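Local coordinates for HTH cro/C1-type domain-containing protein (PDB 7CSV), which acts as the HigA antitoxin of Pseudomonas aeruginosa, a dimeric regulatory factor that recognises specific pseudopalindromic DNA motifs, at residues D24-P27 / A28-A31; K35-A38 / P39-N42; S66-F69 / W70-Q74. All coordinates share one frame; numbering follows the deposited sequence.

Contact 1. Residues D24-P27 / A28-A31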
loop_
_atom_site.group_PDB
_atom_site.type_symbol
_atom_site.label_atom_id
_atom_site.label_comp_id
_atom_site.label_asym_id
_atom_site.label_seq_id
_atom_site.Cartn_x
_atom_site.Cartn_y
_atom_site.Cartn_z
ATOM N N ASP A 24 -20.310 17.354 2.851
ATOM C CA ASP A 24 -20.245 18.508 3.755
ATOM C C ASP A 24 -19.801 18.095 5.159
ATOM O O ASP A 24 -20.340 18.558 6.166
ATOM C CB ASP A 24 -21.586 19.251 3.804
ATOM C CG ASP A 24 -21.457 20.666 4.348
ATOM O OD1 ASP A 24 -20.328 21.083 4.697
ATOM O OD2 ASP A 24 -22.491 21.360 4.434
ATOM N N ILE A 25 -18.803 17.222 5.232
ATOM C CA ILE A 25 -18.249 16.765 6.502
ATOM C C ILE A 25 -16.912 17.446 6.739
ATOM O O ILE A 25 -16.026 17.425 5.873
ATOM C CB ILE A 25 -18.089 15.235 6.526
ATOM C CG1 ILE A 25 -19.437 14.550 6.330
ATOM C CG2 ILE A 25 -17.422 14.805 7.816
ATOM C CD1 ILE A 25 -19.322 13.061 6.073
ATOM N N SER A 26 -16.754 18.040 7.918
ATOM C CA SER A 26 -15.478 18.594 8.312
ATOM C C SER A 26 -14.513 17.474 8.696
ATOM O O SER A 26 -14.937 16.379 9.077
ATOM C CB SER A 26 -15.656 19.545 9.489
ATOM O OG SER A 26 -15.787 18.813 10.698
ATOM N N PRO A 27 -13.204 17.728 8.611
ATOM C CA PRO A 27 -12.246 16.712 9.070
ATOM C C PRO A 27 -12.456 16.316 10.520
ATOM O O PRO A 27 -12.346 15.130 10.858
ATOM C CB PRO A 27 -10.889 17.389 8.847
ATOM C CG PRO A 27 -11.138 18.328 7.718
ATOM C CD PRO A 27 -12.525 18.861 7.955
ATOM N N ALA A 28 -12.777 17.285 11.383
ATOM C CA ALA A 28 -13.025 16.983 12.790
ATOM C C ALA A 28 -14.257 16.107 12.966
ATOM O O ALA A 28 -14.246 15.169 13.778
ATOM C CB ALA A 28 -13.171 18.280 13.587
ATOM N N ALA A 29 -15.334 16.402 12.230
ATOM C CA ALA A 29 -16.527 15.566 12.291
ATOM C C ALA A 29 -16.232 14.157 11.796
ATOM O O ALA A 29 -16.791 13.179 12.308
ATOM C CB ALA A 29 -17.652 16.202 11.474
ATOM N N LEU A 30 -15.354 14.035 10.793
ATOM C CA LEU A 30 -14.956 12.712 10.333
ATOM C C LEU A 30 -14.164 11.977 11.404
ATOM O O LEU A 30 -14.392 10.787 11.642
ATOM C CB LEU A 30 -14.131 12.817 9.046
ATOM C CG LEU A 30 -13.587 11.476 8.534
ATOM C CD1 LEU A 30 -14.718 10.542 8.170
ATOM C CD2 LEU A 30 -12.663 11.670 7.336
ATOM N N ALA A 31 -13.239 12.673 12.078
ATOM C CA ALA A 31 -12.463 12.026 13.132
ATOM C C ALA A 31 -13.364 11.506 14.243
ATOM O O ALA A 31 -13.176 10.387 14.734
ATOM C CB ALA A 31 -11.422 12.989 13.692
#
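The flat groups meeting between Ser26 and Leu30 and between Pro27 and Ala31 are peptide units, each carbonyl met by an N-H from slightly out of its plane. Leu30 N is tilted 17° from the plane of the Ser26 carbonyl and lies 2.9 Å from Ser26 O. Ala31 N binds Pro27 O at the same length, 2.9 Å, with a comparable tilt. These bonds close the first turns of helix 27-34, and the side chain of Ser26 fills the position before them. Its OG, set between the backbone N and the carbonyl carbon (chi1 79°), folds back to accept from Ala29 N at 2.9 Å. The N-H points at the oxygen within 16° of a straight line, so Ser26 is an N-cap. The methyl of Ala29 comes close beside the cap, its CB 3.3 Å from Ser26 OG. Ile25 lays its CG2 branch, which lies anti to the backbone N, against the turn, 3.9 Å from Ala29 CB and 4.0 Å from Leu30 CB. Leu30 then leads away into a core of Leu15, Leu20, Tyr62 and Phe63, while Ile25 also packs on Leu97 of the second subunit. The apolar pair just before the cap and four residues after it is a hydrophobic staple, here opening the first helix of the helix-turn-helix.

Contact 2. Residues K35-A38 / P39-N42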
loop_
_atom_site.group_PDB
_atom_site.type_symbol
_atom_site.label_atom_id
_atom_site.label_comp_id
_atom_site.label_asym_id
_atom_site.label_seq_id
_atom_site.Cartn_x
_atom_site.Cartn_y
_atom_site.Cartn_z
ATOM N N LYS A 35 -13.802 7.536 15.277
ATOM C CA LYS A 35 -13.224 7.263 16.591
ATOM C C LYS A 35 -11.695 7.297 16.537
ATOM O O LYS A 35 -11.003 6.437 17.082
ATOM C CB LYS A 35 -13.734 5.932 17.158
ATOM C CG LYS A 35 -15.259 5.736 17.051
ATOM C CD LYS A 35 -16.034 6.895 17.673
ATOM C CE LYS A 35 -17.498 6.889 17.247
ATOM N NZ LYS A 35 -18.204 8.126 17.714
ATOM N N VAL A 36 -11.167 8.319 15.863
ATOM C CA VAL A 36 -9.740 8.605 15.827
ATOM C C VAL A 36 -9.540 10.053 16.255
ATOM O O VAL A 36 -10.473 10.861 16.255
ATOM C CB VAL A 36 -9.121 8.357 14.430
ATOM C CG1 VAL A 36 -9.283 6.892 14.039
ATOM C CG2 VAL A 36 -9.790 9.237 13.406
ATOM N N SER A 37 -8.309 10.366 16.648
ATOM C CA SER A 37 -7.983 11.732 17.037
ATOM C C SER A 37 -8.100 12.667 15.842
ATOM O O SER A 37 -7.776 12.296 14.711
ATOM C CB SER A 37 -6.574 11.791 17.616
ATOM O OG SER A 37 -5.618 11.978 16.584
ATOM N N ALA A 38 -8.570 13.889 16.096
ATOM C CA ALA A 38 -8.724 14.854 15.010
ATOM C C ALA A 38 -7.419 15.151 14.282
ATOM O O ALA A 38 -7.457 15.276 13.045
ATOM C CB ALA A 38 -9.363 16.148 15.535
ATOM N N PRO A 39 -6.261 15.280 14.946
ATOM C CA PRO A 39 -5.018 15.445 14.177
ATOM C C PRO A 39 -4.725 14.276 13.252
ATOM O O PRO A 39 -4.066 14.474 12.224
ATOM C CB PRO A 39 -3.947 15.597 15.269
ATOM C CG PRO A 39 -4.691 16.156 16.435
ATOM C CD PRO A 39 -6.029 15.480 16.393
ATOM N N THR A 40 -5.205 13.068 13.569
ATOM C CA THR A 40 -5.029 11.944 12.651
ATOM C C THR A 40 -5.654 12.254 11.295
ATOM O O THR A 40 -4.992 12.159 10.255
ATOM C CB THR A 40 -5.629 10.665 13.243
ATOM O OG1 THR A 40 -5.077 10.427 14.543
ATOM C CG2 THR A 40 -5.320 9.465 12.343
ATOM N N VAL A 41 -6.922 12.666 11.292
ATOM C CA VAL A 41 -7.570 13.036 10.042
ATOM C C VAL A 41 -6.992 14.338 9.504
ATOM O O VAL A 41 -6.828 14.505 8.289
ATOM C CB VAL A 41 -9.091 13.151 10.243
ATOM C CG1 VAL A 41 -9.749 13.675 8.987
ATOM C CG2 VAL A 41 -9.684 11.806 10.661
ATOM N N ASN A 42 -6.691 15.287 10.394
ATOM C CA ASN A 42 -6.134 16.561 9.949
ATOM C C ASN A 42 -4.843 16.351 9.168
ATOM O O ASN A 42 -4.637 16.982 8.125
ATOM C CB ASN A 42 -5.873 17.482 11.140
ATOM C CG ASN A 42 -7.141 18.161 11.658
ATOM O OD1 ASN A 42 -8.167 18.207 10.980
ATOM N ND2 ASN A 42 -7.059 18.704 12.863
#
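Between Ser37 and Ala38 the backbone passes from extended to helical conformation, Ser37 being the last non-helical residue and Ala38 the first of helix 38-45.

Among the side chains, two hydroxyls meet across the turn. Ser37 OG, swung between its own N and carbonyl carbon (chi1 87°), reaches Thr40 OG1 at 2.6 Å, a short hydrogen bond in which either could donate. On another side of the turn, Val36 and Val41 cross at about a right angle and touch through one methyl each, CG2 to CG2, at 3.8 Å. They form a hydrophobic staple around the N-cap residue Ser37. Val41 continues into Pro27, Leu30 and Ala31 of the preceding helix, and Val36 rests on Met55 and Arg58 of helix 53-63.

The backbone is tied weakly at the start of the turn, where Thr40 N lies 2.9 Å from Ser37 O but its N-H is bent to 127°. The next bond is straighter: Asn42 N donates to Ala38 O at 2.8 Å, with an N-H angle of 162°. Pro39 holds the second helical position, where a backbone N has no carbonyl of its own helix to bond, so its missing N-H forfeits no helical bond.

In Cro/C1-type proteins the second helix of the motif usually enters the DNA major groove, and helix 38-45 holds that place here. Since a single hydroxyl-hydroxyl bond uses one of two hydrogens, the Ser37-Thr40 pair would retain a second hydrogen for another acceptor at this helix start.

Contact 3. Residues S66-F69 / W70-Q74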
loop_
_atom_site.group_PDB
_atom_site.type_symbol
_atom_site.label_atom_id
_atom_site.label_comp_id
_atom_site.label_asym_id
_atom_site.label_seq_id
_atom_site.Cartn_x
_atom_site.Cartn_y
_atom_site.Cartn_z
ATOM N N SER A 66 -14.525 -0.279 -0.221
ATOM C CA SER A 66 -13.580 -1.262 0.275
ATOM C C SER A 66 -12.437 -0.547 0.988
ATOM O O SER A 66 -12.167 0.636 0.758
ATOM C CB SER A 66 -13.034 -2.121 -0.867
ATOM O OG SER A 66 -12.137 -1.355 -1.662
ATOM N N ALA A 67 -11.763 -1.276 1.876
ATOM C CA ALA A 67 -10.553 -0.724 2.466
ATOM C C ALA A 67 -9.443 -0.627 1.431
ATOM O O ALA A 67 -8.623 0.295 1.490
ATOM C CB ALA A 67 -10.110 -1.576 3.654
ATOM N N GLN A 68 -9.436 -1.541 0.459
ATOM C CA GLN A 68 -8.418 -1.524 -0.586
ATOM C C GLN A 68 -8.496 -0.272 -1.442
ATOM O O GLN A 68 -7.473 0.165 -1.977
ATOM C CB GLN A 68 -8.547 -2.768 -1.457
ATOM C CG GLN A 68 -7.944 -4.004 -0.820
ATOM C CD GLN A 68 -6.439 -4.121 -1.041
ATOM O OE1 GLN A 68 -5.725 -3.123 -1.214
ATOM N NE2 GLN A 68 -5.955 -5.344 -1.041
ATOM N N PHE A 69 -9.694 0.290 -1.622
ATOM C CA PHE A 69 -9.823 1.550 -2.352
ATOM C C PHE A 69 -8.851 2.584 -1.804
ATOM O O PHE A 69 -8.097 3.210 -2.559
ATOM C CB PHE A 69 -11.266 2.065 -2.264
ATOM C CG PHE A 69 -11.454 3.475 -2.791
ATOM C CD1 PHE A 69 -11.575 3.716 -4.161
ATOM C CD2 PHE A 69 -11.516 4.551 -1.920
ATOM C CE1 PHE A 69 -11.757 5.018 -4.641
ATOM C CE2 PHE A 69 -11.701 5.852 -2.385
ATOM C CZ PHE A 69 -11.824 6.085 -3.747
ATOM N N TRP A 70 -8.830 2.741 -0.475
ATOM C CA TRP A 70 -7.946 3.718 0.150
ATOM C C TRP A 70 -6.497 3.274 0.102
ATOM O O TRP A 70 -5.606 4.103 -0.095
ATOM C CB TRP A 70 -8.379 3.962 1.592
ATOM C CG TRP A 70 -9.734 4.544 1.618
ATOM C CD1 TRP A 70 -10.902 3.882 1.823
ATOM C CD2 TRP A 70 -10.076 5.901 1.352
ATOM N NE1 TRP A 70 -11.958 4.751 1.740
ATOM C CE2 TRP A 70 -11.483 6.000 1.450
ATOM C CE3 TRP A 70 -9.333 7.047 1.064
ATOM C CZ2 TRP A 70 -12.165 7.204 1.263
ATOM C CZ3 TRP A 70 -10.012 8.245 0.874
ATOM C CH2 TRP A 70 -11.412 8.313 0.984
ATOM N N MET A 71 -6.237 1.979 0.294
ATOM C CA MET A 71 -4.855 1.525 0.261
ATOM C C MET A 71 -4.295 1.619 -1.144
ATOM O O MET A 71 -3.089 1.822 -1.308
ATOM C CB MET A 71 -4.730 0.096 0.768
ATOM C CG MET A 71 -5.042 -0.031 2.251
ATOM S SD MET A 71 -3.980 0.904 3.357
ATOM C CE MET A 71 -2.537 -0.165 3.375
ATOM N N ASN A 72 -5.150 1.460 -2.158
ATOM C CA ASN A 72 -4.684 1.602 -3.537
ATOM C C ASN A 72 -4.315 3.048 -3.838
ATOM O O ASN A 72 -3.330 3.312 -4.538
ATOM C CB ASN A 72 -5.755 1.105 -4.517
ATOM C CG ASN A 72 -5.924 -0.417 -4.507
ATOM O OD1 ASN A 72 -5.059 -1.159 -4.019
ATOM N ND2 ASN A 72 -7.042 -0.885 -5.060
ATOM N N LEU A 73 -5.088 4.008 -3.310
ATOM C CA LEU A 73 -4.705 5.410 -3.470
ATOM C C LEU A 73 -3.388 5.688 -2.764
ATOM O O LEU A 73 -2.526 6.408 -3.287
ATOM C CB LEU A 73 -5.793 6.326 -2.917
ATOM C CG LEU A 73 -7.150 6.280 -3.616
ATOM C CD1 LEU A 73 -8.143 7.166 -2.875
ATOM C CD2 LEU A 73 -6.998 6.712 -5.071
ATOM N N GLN A 74 -3.212 5.106 -1.580
ATOM C CA GLN A 74 -1.977 5.298 -0.834
ATOM C C GLN A 74 -0.790 4.700 -1.575
ATOM O O GLN A 74 0.274 5.326 -1.668
ATOM C CB GLN A 74 -2.110 4.675 0.557
ATOM C CG GLN A 74 -0.827 4.787 1.384
ATOM C CD GLN A 74 -0.466 6.213 1.685
ATOM O OE1 GLN A 74 -1.333 7.040 1.976
ATOM N NE2 GLN A 74 0.827 6.531 1.600
#
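Phe69 and Trp70 make the tight part of this contact, a T-shaped pair of neighbours in sequence. The edge of the phenyl ring is directed at the face of the indole, with ring planes at 88° and 4.9 Å between the centroids of the Phe69 ring and the five-membered ring of Trp70. The CD2-CE2 edge of Phe69 does the touching; CD2 leads, standing over one indole face, displaced toward its rim, 3.7 Å from Trp70 CE2. A chi1 of 170° turns the Phe69 ring away from the backbone N and carries it out from the helix, beside Trp70. Leu73 leans back one turn to lay CD1 obliquely on that ring, 4.2 Å from the Phe69 centroid and 29° off the ring normal, an off-centre CH-pi contact.

All this sits in the first turns of the long helix 67-93, whose start packs on helices 11-23 and 53-63. Trp70 is the buried residue that ties it to them, meeting Phe19, Leu15, Ala56 and Leu59, and its NE1 makes a weak hydrogen bond to Thr65 OG1.

Within 66-74 Gln68 has few side-chain contacts. Asn72 N donates to Gln68 O at 2.7 Å, and the Gln68 side chain, bent at its second torsion, touches Met71 CB with OE1 at 3.9 Å. Its amide is held by the dimer partner: NE2 binds Glu76 and OE1 binds Ser75, both of the second subunit. Leu79 of that subunit packs on Ala67, Gln68 and Met71.

Ser66 marks the solvent side. It is exposed at the start of the helix, and its side chain turns to the N-cap bond, OG accepting from Phe69 N at 2.9 Å, instead of meeting 70-74; its carbonyl O alone approaches the indole, 3.6 Å from Trp70 CD1.

From the N terminus, helix 11-23 runs into contact 1, which turns the chain into helix 27-34. Contact 2 does the same after that helix, opening helix 38-45, and contact 3 begins helix 67-93 after helix 53-63. The three lie in series along the chain, none nested in or crossing another, and each closes a short local turn. Contacts 1 and 2 touch: Ala31 O is 3.1 Å from Val36 N, a probable hydrogen bond that ends helix 27-34, and Ala31 CB packs at 3.5 Å on Ala38 CA, joining the two helices of the helix-turn-helix. Contact 3, centred about 19 Å from contact 1 and 18 Å from contact 2, lies at the start of helix 67-93, against helices 11-23 and 53-63 and the second subunit.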